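Local coordinates for scarecrow-like protein 3 (Arabidopsis thaliana, PDB 6KPB) that probably acts as a transcription factor in plant development and binds zinc finger proteins of the IDD family, among them JACKDAW, at residues 151-155 and 440-444; 261-265 and 412-417; 335-339 and 425-431; 346-352 and 474-480. One frame throughout, in Å; residues are numbered along the deposited sequence.

Contact 1 of 4, residues 151-155 and 440-444; sequences LLTNR and AMLQA
The guanidinium of R155 and the amide of Q443 meet where two helices run side by side, their planes turned 65° apart. OE1 of Q443 arrives at the edge of the guanidinium, near its plane, and stands 2.5 Å from NH1 of R155, too short a spacing to be read with confidence. The R155 chain is bent at its second and third torsions, and its CG rests 3.9 Å from CB of A440.

Apolar contacts carry the rest. L152, with CG beside the backbone N (chi1 -71°), sends CD2 to within 3.5 Å of the A440 carbonyl O; the same methyl reaches CB of A444 at 4.2 Å and also touches the sulfur of M441. L151 lays CD2 against Q443, 3.9 Å from its CB, the two side chains crossing at about a right angle. The small side chains of A440 and A444 are consistent with the close approach of the leucines to the backbone.

The local axes come within 9.6 Å and run nearly antiparallel, at 157°. On the sheet side, L152 and M441 both touch A465. Helix 145-160 thus lies against the sheet of a Rossmann-like alpha/beta fold, and helix 438-448 packs beside it over the antiparallel strands 456-461 and 464-469.

Contact 2 of 4, residues 261-265 and 412-417; sequences HTFLA and RRERHE
Hydrogen bonding links H261 to E414 and, through the same carboxylate, to H416. NE2 of H261 donates to OE1 of E414 over 3.3 Å, while NE2 of H416 donates to OE2 of E414 at 2.9 Å; both donors stand well above the carboxylate plane. The carboxylate plane is turned 85° from the H261 ring. Within 412-417 a weak bond runs from R415 NE to the R412 carbonyl O.

Aromatic contact joins the two histidines directly. CD2 of H416 sits 3.7 Å above the centre of the H261 ring, with the planes at 81°, a T-shaped pair in which H416 supplies the edge. At the rim of the H261 ring, and in its plane, the carbonyl O of R413 lies 3.2 Å from CD2 of H261.

Packing fills the remainder. The R415 chain, extended from CG to NE, runs beside L264 and places CD 3.7 Å from CB of L264. CD1 of L264 presses on CD of E417 at 3.6 Å, a carboxylate whose own charge is paired with R425. Further along, CG2 of T262 meets NH2 of R413 at the guanidinium edge.

Because ND1 of H261 is bonded to E350 on the neighbouring strand, this imidazole bridges two acidic side chains, E414 and the buried E350, a setting likely to stabilise its doubly protonated, positively charged form.

Contact 3 of 4, residues 335-339 and 425-431; sequences LNAIW and RIDLAGF
W339 reaches across from helix 330-340 to the Schellman motif that ends helix 419-428, where G430 turns the chain with positive phi. Polar contact is slight: NE1 of W339 points at the carbonyl O of G430 over 2.9 Å, but the bond is weak, bent to 127° at the hydrogen. G430 has no side chain, and the indole nitrogen occupies the room where a CB would stand.

Aromatic packing comes next. The torsion that sets CG of W339 opposite its own backbone N (chi1 -173°) points the CD1 edge of the indole at the face of F431, so that CD1 stands 4.1 Å above the centre of the phenyl ring; with the planes at 85° this is an edge-to-face pair. Exchanging the tryptophan for an alanine would probably leave the G430 carbonyl without its indole donor and uncover one face of the F431 ring.

Apolar contacts complete the joint. L335 lays CB on CB of A429 at 3.7 Å, and its CD1 touches CG1 of I426 at 4.0 Å, the two side chains crossing at about a right angle. CG2 of I338 meets CZ of F431 from an oblique direction, and behind these residues M346 of strand 345-351 touches I338, I426 and F431, seating both helices on the sheet. In the plane of the F431 ring, at its edge, CE2 lies 3.4 Å from the carbonyl O of L335.

Contact 4 of 4, residues 346-352 and 474-480; sequences MVVTEQD and LYSVSAW
W480 turns CG away from its carbonyl carbon (chi1 -50°), which brings the CD1 edge of the indole toward the neighbouring strand, CD1 lying 4.0 Å from CG2 of V348. S478, on the same side of the sheet, holds OG between its backbone N and carbonyl carbon (chi1 60°), where it accepts a 2.7 Å bond from NE1 of W480 and stands beside CB of V348. With a leucine in place of W480, the S478 hydroxyl would probably lose this donor and CG2 of V348 its indole contact.

The backbones pair regularly. M346 with W480, V348 with S478 and E350 with S476 are hydrogen-bonded pairs, each closed by two bonds; N of V348 to O of S478, at 2.8 Å, is typical. D352 N adds a bond to O of L474. Between these pairs V347 with A479 and T349 with V477 turn to the other face, toward helix 145-160; there OG1 of T349 bonds to S149 and lies 3.8 Å from CG2 of V477. Near the far end, CG of Q351 rests 3.6 Å from CE2 of Y475.

At L474 and Y475, both facing I467 of strand 464-469, the strand makes a classic beta bulge. The whole is an antiparallel strand pair joining the parallel part of a Rossmann-like sheet, through strand 345-351, to its antiparallel C-terminal extension.

From the N terminus, helix 145-160 supplies the first half of contact 1, whose loop closes only at helix 438-448. Inside it begin contact 2, at 261-265 in the loop after strand 251-257, and contact 3, on helix 330-340; their partners, 412-417 and 425-431, follow in the same order, so contacts 2 and 3 cross each other while both nest within contact 1. Contact 4 starts at 346-352, just after helix 330-340, and closes last, at 474-480, crossing all three. Each contact thus brings the predicted SAW region back onto earlier chain: the predicted VHIID region in contact 1, the predicted PFYRE region in the others. The strands of contact 4 touch every other contact, whereas contact 1 stands apart from contacts 2 and 3.

Contact 1 of 4, residues 151-155 and 440-444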
loop_
_atom_site.group_PDB
_atom_site.type_symbol
_atom_site.label_atom_id
_atom_site.label_comp_id
_atom_site.label_asym_id
_atom_site.label_seq_id
_atom_site.Cartn_x
_atom_site.Cartn_y
_atom_site.Cartn_z
ATOM N N LEU A 151 21.514 -26.094 6.556
ATOM C CA LEU A 151 22.537 -27.135 6.517
ATOM C C LEU A 151 22.820 -27.676 7.915
ATOM O O LEU A 151 22.866 -28.893 8.125
ATOM C CB LEU A 151 23.814 -26.585 5.877
ATOM C CG LEU A 151 24.919 -27.538 5.409
ATOM C CD1 LEU A 151 25.815 -26.821 4.407
ATOM C CD2 LEU A 151 25.758 -28.074 6.566
ATOM N N LEU A 152 23.016 -26.780 8.884
ATOM C CA LEU A 152 23.367 -27.212 10.234
ATOM C C LEU A 152 22.219 -27.959 10.901
ATOM O O LEU A 152 22.437 -28.981 11.561
ATOM C CB LEU A 152 23.786 -26.008 11.077
ATOM C CG LEU A 152 25.137 -25.378 10.724
ATOM C CD1 LEU A 152 25.355 -24.075 11.487
ATOM C CD2 LEU A 152 26.262 -26.366 11.000
ATOM N N THR A 153 20.987 -27.469 10.738
ATOM C CA THR A 153 19.853 -28.104 11.402
ATOM C C THR A 153 19.507 -29.442 10.758
ATOM O O THR A 153 19.114 -30.386 11.454
ATOM C CB THR A 153 18.640 -27.174 11.388
ATOM O OG1 THR A 153 18.268 -26.892 10.035
ATOM C CG2 THR A 153 18.960 -25.871 12.104
ATOM N N ASN A 154 19.640 -29.546 9.431
ATOM C CA ASN A 154 19.384 -30.823 8.771
ATOM C C ASN A 154 20.389 -31.884 9.207
ATOM O O ASN A 154 20.023 -33.049 9.398
ATOM C CB ASN A 154 19.410 -30.652 7.252
ATOM C CG ASN A 154 18.184 -29.929 6.725
ATOM O OD1 ASN A 154 17.210 -29.722 7.449
ATOM N ND2 ASN A 154 18.222 -29.551 5.452
ATOM N N ARG A 155 21.658 -31.500 9.371
ATOM C CA ARG A 155 22.655 -32.440 9.874
ATOM C C ARG A 155 22.319 -32.892 11.290
ATOM O O ARG A 155 22.428 -34.081 11.614
ATOM C CB ARG A 155 24.044 -31.806 9.832
ATOM C CG ARG A 155 24.702 -31.822 8.463
ATOM C CD ARG A 155 25.310 -33.184 8.161
ATOM N NE ARG A 155 24.722 -33.797 6.975
ATOM C CZ ARG A 155 25.063 -33.489 5.729
ATOM N NH1 ARG A 155 25.989 -32.565 5.503
ATOM N NH2 ARG A 155 24.477 -34.098 4.708
ATOM N N ALA A 440 29.832 -30.660 10.143
ATOM C CA ALA A 440 28.731 -29.805 9.713
ATOM C C ALA A 440 29.143 -28.340 9.769
ATOM O O ALA A 440 28.798 -27.554 8.878
ATOM C CB ALA A 440 27.496 -30.054 10.577
ATOM N N MET A 441 29.889 -27.958 10.809
ATOM C CA MET A 441 30.441 -26.610 10.878
ATOM C C MET A 441 31.417 -26.359 9.736
ATOM O O MET A 441 31.450 -25.262 9.165
ATOM C CB MET A 441 31.131 -26.398 12.225
ATOM C CG MET A 441 30.195 -26.464 13.416
ATOM S SD MET A 441 29.230 -24.957 13.610
ATOM C CE MET A 441 30.499 -23.830 14.180
ATOM N N LEU A 442 32.221 -27.366 9.388
ATOM C CA LEU A 442 33.159 -27.217 8.282
ATOM C C LEU A 442 32.426 -27.045 6.958
ATOM O O LEU A 442 32.829 -26.232 6.117
ATOM C CB LEU A 442 34.097 -28.423 8.225
ATOM C CG LEU A 442 35.231 -28.349 7.203
ATOM C CD1 LEU A 442 36.199 -27.230 7.561
ATOM C CD2 LEU A 442 35.955 -29.682 7.105
ATOM N N GLN A 443 31.342 -27.801 6.755
ATOM C CA GLN A 443 30.555 -27.649 5.535
ATOM C C GLN A 443 29.913 -26.271 5.460
ATOM O O GLN A 443 29.820 -25.678 4.379
ATOM C CB GLN A 443 29.489 -28.742 5.455
ATOM C CG GLN A 443 29.974 -30.028 4.811
ATOM C CD GLN A 443 29.007 -31.180 4.998
ATOM O OE1 GLN A 443 27.905 -31.005 5.520
ATOM N NE2 GLN A 443 29.420 -32.370 4.578
ATOM N N ALA A 444 29.469 -25.743 6.601
ATOM C CA ALA A 444 28.870 -24.414 6.615
ATOM C C ALA A 444 29.901 -23.340 6.286
ATOM O O ALA A 444 29.587 -22.361 5.600
ATOM C CB ALA A 444 28.219 -24.149 7.970
#

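Contact 2 of 4, residues 261-265 and 412-417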
loop_
_atom_site.group_PDB
_atom_site.type_symbol
_atom_site.label_atom_id
_atom_site.label_comp_id
_atom_site.label_asym_id
_atom_site.label_seq_id
_atom_site.Cartn_x
_atom_site.Cartn_y
_atom_site.Cartn_z
ATOM N N HIS A 261 11.800 -15.726 19.625
ATOM C CA HIS A 261 11.752 -14.381 20.192
ATOM C C HIS A 261 10.361 -13.764 20.108
ATOM O O HIS A 261 10.087 -12.789 20.814
ATOM C CB HIS A 261 12.772 -13.475 19.493
ATOM C CG HIS A 261 12.481 -13.233 18.044
ATOM N ND1 HIS A 261 13.246 -13.771 17.031
ATOM C CD2 HIS A 261 11.514 -12.504 17.438
ATOM C CE1 HIS A 261 12.760 -13.388 15.863
ATOM N NE2 HIS A 261 11.709 -12.619 16.083
ATOM N N THR A 262 9.486 -14.310 19.260
ATOM C CA THR A 262 8.117 -13.813 19.164
ATOM C C THR A 262 7.400 -13.891 20.509
ATOM O O THR A 262 6.616 -13.001 20.857
ATOM C CB THR A 262 7.360 -14.609 18.096
ATOM O OG1 THR A 262 7.738 -14.141 16.796
ATOM C CG2 THR A 262 5.855 -14.480 18.265
ATOM N N PHE A 263 7.678 -14.933 21.290
ATOM C CA PHE A 263 6.950 -15.170 22.530
ATOM C C PHE A 263 7.384 -14.267 23.677
ATOM O O PHE A 263 6.770 -14.326 24.748
ATOM C CB PHE A 263 7.099 -16.634 22.949
ATOM C CG PHE A 263 6.432 -17.603 22.019
ATOM C CD1 PHE A 263 7.104 -18.100 20.916
ATOM C CD2 PHE A 263 5.130 -18.016 22.247
ATOM C CE1 PHE A 263 6.491 -18.992 20.057
ATOM C CE2 PHE A 263 4.511 -18.909 21.393
ATOM C CZ PHE A 263 5.193 -19.398 20.298
ATOM N N LEU A 264 8.414 -13.440 23.495
ATOM C CA LEU A 264 8.839 -12.534 24.555
ATOM C C LEU A 264 7.921 -11.328 24.709
ATOM O O LEU A 264 8.131 -10.524 25.624
ATOM C CB LEU A 264 10.273 -12.053 24.307
ATOM C CG LEU A 264 11.400 -13.088 24.331
ATOM C CD1 LEU A 264 12.755 -12.401 24.276
ATOM C CD2 LEU A 264 11.306 -13.972 25.560
ATOM N N ALA A 265 6.918 -11.183 23.848
ATOM C CA ALA A 265 6.031 -10.033 23.897
ATOM C C ALA A 265 5.012 -10.179 25.024
ATOM O O ALA A 265 4.702 -11.283 25.481
ATOM C CB ALA A 265 5.315 -9.852 22.558
ATOM N N ARG A 412 5.284 -5.407 20.107
ATOM C CA ARG A 412 6.694 -5.505 19.733
ATOM C C ARG A 412 7.085 -6.976 19.733
ATOM O O ARG A 412 7.379 -7.553 20.782
ATOM C CB ARG A 412 7.563 -4.692 20.685
ATOM C CG ARG A 412 8.968 -4.426 20.165
ATOM C CD ARG A 412 9.686 -3.407 21.029
ATOM N NE ARG A 412 10.420 -4.030 22.127
ATOM C CZ ARG A 412 10.537 -3.498 23.339
ATOM N NH1 ARG A 412 9.952 -2.342 23.615
ATOM N NH2 ARG A 412 11.228 -4.126 24.279
ATOM N N ARG A 413 7.088 -7.588 18.548
ATOM C CA ARG A 413 7.396 -9.006 18.421
ATOM C C ARG A 413 8.868 -9.273 18.143
ATOM O O ARG A 413 9.357 -10.363 18.463
ATOM C CB ARG A 413 6.553 -9.630 17.305
ATOM C CG ARG A 413 5.135 -9.091 17.228
ATOM C CD ARG A 413 4.190 -10.102 16.600
ATOM N NE ARG A 413 4.089 -11.317 17.403
ATOM C CZ ARG A 413 3.339 -11.429 18.495
ATOM N NH1 ARG A 413 2.624 -10.397 18.921
ATOM N NH2 ARG A 413 3.307 -12.573 19.166
ATOM N N GLU A 414 9.584 -8.311 17.562
ATOM C CA GLU A 414 10.992 -8.486 17.205
ATOM C C GLU A 414 11.896 -8.223 18.413
ATOM O O GLU A 414 12.742 -7.330 18.421
ATOM C CB GLU A 414 11.351 -7.577 16.036
ATOM C CG GLU A 414 10.660 -7.931 14.728
ATOM C CD GLU A 414 10.969 -9.344 14.271
ATOM O OE1 GLU A 414 10.112 -10.235 14.461
ATOM O OE2 GLU A 414 12.073 -9.567 13.734
ATOM N N ARG A 415 11.706 -9.041 19.450
ATOM C CA ARG A 415 12.464 -8.907 20.694
ATOM C C ARG A 415 13.675 -9.835 20.632
ATOM O O ARG A 415 13.730 -10.896 21.260
ATOM C CB ARG A 415 11.575 -9.203 21.896
ATOM C CG ARG A 415 10.445 -8.202 22.072
ATOM C CD ARG A 415 9.532 -8.580 23.223
ATOM N NE ARG A 415 8.610 -7.499 23.556
ATOM C CZ ARG A 415 8.846 -6.580 24.486
ATOM N NH1 ARG A 415 9.974 -6.617 25.181
ATOM N NH2 ARG A 415 7.955 -5.628 24.725
ATOM N N HIS A 416 14.667 -9.410 19.855
ATOM C CA HIS A 416 15.870 -10.208 19.668
ATOM C C HIS A 416 16.740 -10.166 20.918
ATOM O O HIS A 416 16.906 -9.117 21.546
ATOM C CB HIS A 416 16.655 -9.697 18.459
ATOM C CG HIS A 416 15.823 -9.530 17.224
ATOM N ND1 HIS A 416 16.076 -8.556 16.282
ATOM C CD2 HIS A 416 14.743 -10.213 16.777
ATOM C CE1 HIS A 416 15.187 -8.643 15.309
ATOM N NE2 HIS A 416 14.367 -9.642 15.585
ATOM N N GLU A 417 17.297 -11.320 21.282
ATOM C CA GLU A 417 18.216 -11.418 22.405
ATOM C C GLU A 417 19.407 -12.273 21.994
ATOM O O GLU A 417 19.358 -13.004 21.002
ATOM C CB GLU A 417 17.530 -11.997 23.652
ATOM C CG GLU A 417 16.434 -11.104 24.220
ATOM C CD GLU A 417 15.987 -11.531 25.606
ATOM O OE1 GLU A 417 16.105 -12.733 25.926
ATOM O OE2 GLU A 417 15.526 -10.662 26.377
#

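Contact 3 of 4, residues 335-339 and 425-431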
loop_
_atom_site.group_PDB
_atom_site.type_symbol
_atom_site.label_atom_id
_atom_site.label_comp_id
_atom_site.label_asym_id
_atom_site.label_seq_id
_atom_site.Cartn_x
_atom_site.Cartn_y
_atom_site.Cartn_z
ATOM N N LEU A 335 8.172 -23.408 25.366
ATOM C CA LEU A 335 9.291 -24.342 25.434
ATOM C C LEU A 335 8.936 -25.568 26.265
ATOM O O LEU A 335 9.337 -26.689 25.935
ATOM C CB LEU A 335 10.526 -23.645 26.003
ATOM C CG LEU A 335 11.156 -22.579 25.103
ATOM C CD1 LEU A 335 12.284 -21.861 25.827
ATOM C CD2 LEU A 335 11.658 -23.207 23.812
ATOM N N ASN A 336 8.184 -25.375 27.351
ATOM C CA ASN A 336 7.722 -26.517 28.135
ATOM C C ASN A 336 6.716 -27.348 27.350
ATOM O O ASN A 336 6.708 -28.581 27.450
ATOM C CB ASN A 336 7.115 -26.043 29.455
ATOM C CG ASN A 336 6.423 -27.162 30.210
ATOM O OD1 ASN A 336 7.065 -27.953 30.901
ATOM N ND2 ASN A 336 5.102 -27.233 30.081
ATOM N N ALA A 337 5.855 -26.692 26.567
ATOM C CA ALA A 337 4.942 -27.428 25.699
ATOM C C ALA A 337 5.711 -28.246 24.671
ATOM O O ALA A 337 5.358 -29.399 24.394
ATOM C CB ALA A 337 3.977 -26.465 25.009
ATOM N N ILE A 338 6.767 -27.666 24.094
ATOM C CA ILE A 338 7.632 -28.427 23.198
ATOM C C ILE A 338 8.310 -29.559 23.953
ATOM O O ILE A 338 8.417 -30.685 23.452
ATOM C CB ILE A 338 8.661 -27.500 22.526
ATOM C CG1 ILE A 338 7.957 -26.458 21.657
ATOM C CG2 ILE A 338 9.652 -28.310 21.701
ATOM C CD1 ILE A 338 7.063 -27.055 20.597
ATOM N N TRP A 339 8.771 -29.284 25.177
ATOM C CA TRP A 339 9.428 -30.314 25.975
ATOM C C TRP A 339 8.514 -31.513 26.192
ATOM O O TRP A 339 8.950 -32.664 26.079
ATOM C CB TRP A 339 9.877 -29.731 27.315
ATOM C CG TRP A 339 10.706 -30.669 28.142
ATOM C CD1 TRP A 339 12.067 -30.769 28.150
ATOM C CD2 TRP A 339 10.228 -31.638 29.085
ATOM N NE1 TRP A 339 12.467 -31.739 29.036
ATOM C CE2 TRP A 339 11.357 -32.288 29.623
ATOM C CE3 TRP A 339 8.957 -32.019 29.526
ATOM C CZ2 TRP A 339 11.253 -33.298 30.579
ATOM C CZ3 TRP A 339 8.856 -33.023 30.476
ATOM C CH2 TRP A 339 9.997 -33.649 30.992
ATOM N N ARG A 425 17.612 -19.791 28.975
ATOM C CA ARG A 425 16.161 -19.921 28.886
ATOM C C ARG A 425 15.762 -21.317 28.425
ATOM O O ARG A 425 14.863 -21.942 29.000
ATOM C CB ARG A 425 15.613 -18.856 27.935
ATOM C CG ARG A 425 14.138 -18.555 28.105
ATOM C CD ARG A 425 13.685 -17.480 27.130
ATOM N NE ARG A 425 14.423 -16.230 27.288
ATOM C CZ ARG A 425 14.129 -15.298 28.189
ATOM N NH1 ARG A 425 14.850 -14.187 28.258
ATOM N NH2 ARG A 425 13.114 -15.477 29.025
ATOM N N ILE A 426 16.431 -21.830 27.391
ATOM C CA ILE A 426 16.092 -23.148 26.862
ATOM C C ILE A 426 16.557 -24.246 27.811
ATOM O O ILE A 426 15.856 -25.245 28.018
ATOM C CB ILE A 426 16.685 -23.317 25.450
ATOM C CG1 ILE A 426 15.972 -22.390 24.462
ATOM C CG2 ILE A 426 16.594 -24.762 24.987
ATOM C CD1 ILE A 426 16.594 -22.371 23.086
ATOM N N ASP A 427 17.740 -24.082 28.411
ATOM C CA ASP A 427 18.247 -25.095 29.332
ATOM C C ASP A 427 17.395 -25.173 30.592
ATOM O O ASP A 427 17.192 -26.262 31.143
ATOM C CB ASP A 427 19.710 -24.808 29.677
ATOM C CG ASP A 427 20.275 -25.782 30.693
ATOM O OD1 ASP A 427 20.045 -25.587 31.904
ATOM O OD2 ASP A 427 20.945 -26.750 30.275
ATOM N N LEU A 428 16.886 -24.032 31.065
ATOM C CA LEU A 428 15.991 -24.045 32.216
ATOM C C LEU A 428 14.659 -24.711 31.902
ATOM O O LEU A 428 13.991 -25.194 32.822
ATOM C CB LEU A 428 15.747 -22.623 32.721
ATOM C CG LEU A 428 16.796 -22.042 33.671
ATOM C CD1 LEU A 428 16.331 -20.705 34.225
ATOM C CD2 LEU A 428 17.091 -23.021 34.799
ATOM N N ALA A 429 14.257 -24.746 30.634
ATOM C CA ALA A 429 13.012 -25.393 30.242
ATOM C C ALA A 429 13.129 -26.909 30.176
ATOM O O ALA A 429 12.145 -27.573 29.835
ATOM C CB ALA A 429 12.539 -24.850 28.891
ATOM N N GLY A 430 14.294 -27.467 30.487
ATOM C CA GLY A 430 14.485 -28.902 30.495
ATOM C C GLY A 430 15.221 -29.467 29.303
ATOM O O GLY A 430 15.205 -30.688 29.113
ATOM N N PHE A 431 15.864 -28.629 28.497
ATOM C CA PHE A 431 16.593 -29.085 27.325
ATOM C C PHE A 431 18.091 -29.109 27.606
ATOM O O PHE A 431 18.612 -28.265 28.341
ATOM C CB PHE A 431 16.308 -28.189 26.117
ATOM C CG PHE A 431 14.890 -28.265 25.626
ATOM C CD1 PHE A 431 14.521 -29.207 24.680
ATOM C CD2 PHE A 431 13.927 -27.392 26.105
ATOM C CE1 PHE A 431 13.219 -29.279 24.223
ATOM C CE2 PHE A 431 12.623 -27.459 25.652
ATOM C CZ PHE A 431 12.268 -28.404 24.710
#

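Contact 4 of 4, residues 346-352 and 474-480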
loop_
_atom_site.group_PDB
_atom_site.type_symbol
_atom_site.label_atom_id
_atom_site.label_comp_id
_atom_site.label_asym_id
_atom_site.label_seq_id
_atom_site.Cartn_x
_atom_site.Cartn_y
_atom_site.Cartn_z
ATOM N N MET A 346 15.664 -30.417 19.095
ATOM C CA MET A 346 15.097 -29.128 18.733
ATOM C C MET A 346 16.219 -28.236 18.231
ATOM O O MET A 346 17.235 -28.069 18.912
ATOM C CB MET A 346 14.385 -28.463 19.914
ATOM C CG MET A 346 13.848 -27.076 19.588
ATOM S SD MET A 346 12.903 -26.332 20.930
ATOM C CE MET A 346 14.184 -26.076 22.155
ATOM N N VAL A 347 16.038 -27.670 17.043
ATOM C CA VAL A 347 17.031 -26.797 16.433
ATOM C C VAL A 347 16.470 -25.382 16.407
ATOM O O VAL A 347 15.335 -25.161 15.965
ATOM C CB VAL A 347 17.425 -27.285 15.028
ATOM C CG1 VAL A 347 18.173 -28.606 15.131
ATOM C CG2 VAL A 347 16.205 -27.451 14.147
ATOM N N VAL A 348 17.256 -24.431 16.902
ATOM C CA VAL A 348 16.814 -23.053 17.084
ATOM C C VAL A 348 17.747 -22.140 16.303
ATOM O O VAL A 348 18.968 -22.169 16.505
ATOM C CB VAL A 348 16.785 -22.656 18.568
ATOM C CG1 VAL A 348 16.343 -21.209 18.714
ATOM C CG2 VAL A 348 15.870 -23.588 19.355
ATOM N N THR A 349 17.172 -21.331 15.417
ATOM C CA THR A 349 17.891 -20.272 14.724
ATOM C C THR A 349 17.284 -18.942 15.149
ATOM O O THR A 349 16.080 -18.724 14.976
ATOM C CB THR A 349 17.817 -20.441 13.205
ATOM O OG1 THR A 349 18.431 -21.680 12.830
ATOM C CG2 THR A 349 18.539 -19.297 12.507
ATOM N N GLU A 350 18.113 -18.065 15.712
ATOM C CA GLU A 350 17.641 -16.807 16.268
ATOM C C GLU A 350 18.623 -15.694 15.938
ATOM O O GLU A 350 19.810 -15.936 15.701
ATOM C CB GLU A 350 17.457 -16.895 17.789
ATOM C CG GLU A 350 16.075 -17.336 18.227
ATOM C CD GLU A 350 15.005 -16.333 17.845
ATOM O OE1 GLU A 350 13.870 -16.757 17.540
ATOM O OE2 GLU A 350 15.304 -15.120 17.844
ATOM N N GLN A 351 18.109 -14.465 15.926
ATOM C CA GLN A 351 18.982 -13.302 15.879
ATOM C C GLN A 351 19.874 -13.281 17.113
ATOM O O GLN A 351 19.457 -13.672 18.208
ATOM C CB GLN A 351 18.166 -12.009 15.805
ATOM C CG GLN A 351 17.593 -11.682 14.432
ATOM C CD GLN A 351 16.227 -12.295 14.206
ATOM O OE1 GLN A 351 15.791 -13.168 14.958
ATOM N NE2 GLN A 351 15.539 -11.836 13.169
ATOM N N ASP A 352 21.109 -12.830 16.934
ATOM C CA ASP A 352 22.075 -12.765 18.022
ATOM C C ASP A 352 22.420 -11.305 18.296
ATOM O O ASP A 352 23.538 -10.847 18.049
ATOM C CB ASP A 352 23.324 -13.579 17.685
ATOM C CG ASP A 352 24.101 -13.983 18.921
ATOM O OD1 ASP A 352 23.917 -13.339 19.974
ATOM O OD2 ASP A 352 24.872 -14.962 18.849
ATOM N N LEU A 474 25.309 -11.848 13.980
ATOM C CA LEU A 474 24.009 -11.646 13.352
ATOM C C LEU A 474 22.986 -12.690 13.769
ATOM O O LEU A 474 21.887 -12.329 14.209
ATOM C CB LEU A 474 24.157 -11.643 11.822
ATOM C CG LEU A 474 25.004 -10.523 11.215
ATOM C CD1 LEU A 474 25.065 -10.667 9.704
ATOM C CD2 LEU A 474 24.458 -9.157 11.608
ATOM N N TYR A 475 23.306 -13.975 13.638
ATOM C CA TYR A 475 22.366 -15.035 13.964
ATOM C C TYR A 475 23.103 -16.180 14.640
ATOM O O TYR A 475 24.308 -16.366 14.452
ATOM C CB TYR A 475 21.639 -15.561 12.721
ATOM C CG TYR A 475 20.851 -14.520 11.964
ATOM C CD1 TYR A 475 21.459 -13.725 11.002
ATOM C CD2 TYR A 475 19.495 -14.340 12.200
ATOM C CE1 TYR A 475 20.741 -12.776 10.301
ATOM C CE2 TYR A 475 18.768 -13.394 11.505
ATOM C CZ TYR A 475 19.396 -12.616 10.557
ATOM O OH TYR A 475 18.671 -11.672 9.865
ATOM N N SER A 476 22.357 -16.956 15.422
ATOM C CA SER A 476 22.879 -18.131 16.098
ATOM C C SER A 476 22.077 -19.363 15.693
ATOM O O SER A 476 20.899 -19.269 15.338
ATOM C CB SER A 476 22.844 -17.961 17.624
ATOM O OG SER A 476 21.519 -17.787 18.096
ATOM N N VAL A 477 22.736 -20.521 15.733
ATOM C CA VAL A 477 22.104 -21.809 15.470
ATOM C C VAL A 477 22.504 -22.765 16.586
ATOM O O VAL A 477 23.694 -22.906 16.886
ATOM C CB VAL A 477 22.504 -22.385 14.097
ATOM C CG1 VAL A 477 21.774 -23.693 13.835
ATOM C CG2 VAL A 477 22.218 -21.379 12.990
ATOM N N SER A 478 21.516 -23.417 17.197
ATOM C CA SER A 478 21.777 -24.286 18.336
ATOM C C SER A 478 20.817 -25.468 18.314
ATOM O O SER A 478 19.665 -25.345 17.887
ATOM C CB SER A 478 21.648 -23.525 19.660
ATOM O OG SER A 478 20.348 -22.982 19.814
ATOM N N ALA A 479 21.302 -26.611 18.794
ATOM C CA ALA A 479 20.537 -27.849 18.834
ATOM C C ALA A 479 20.363 -28.299 20.277
ATOM O O ALA A 479 21.272 -28.144 21.100
ATOM C CB ALA A 479 21.224 -28.948 18.016
ATOM N N TRP A 480 19.193 -28.860 20.583
ATOM C CA TRP A 480 18.833 -29.189 21.955
ATOM C C TRP A 480 18.069 -30.505 21.999
ATOM O O TRP A 480 17.319 -30.840 21.078
ATOM C CB TRP A 480 17.990 -28.074 22.587
ATOM C CG TRP A 480 18.597 -26.720 22.417
ATOM C CD1 TRP A 480 18.449 -25.881 21.347
ATOM C CD2 TRP A 480 19.465 -26.048 23.335
ATOM N NE1 TRP A 480 19.168 -24.729 21.547
ATOM C CE2 TRP A 480 19.802 -24.805 22.761
ATOM C CE3 TRP A 480 19.989 -26.373 24.589
ATOM C CZ2 TRP A 480 20.636 -23.891 23.397
ATOM C CZ3 TRP A 480 20.819 -25.464 25.219
ATOM C CH2 TRP A 480 21.134 -24.238 24.623
#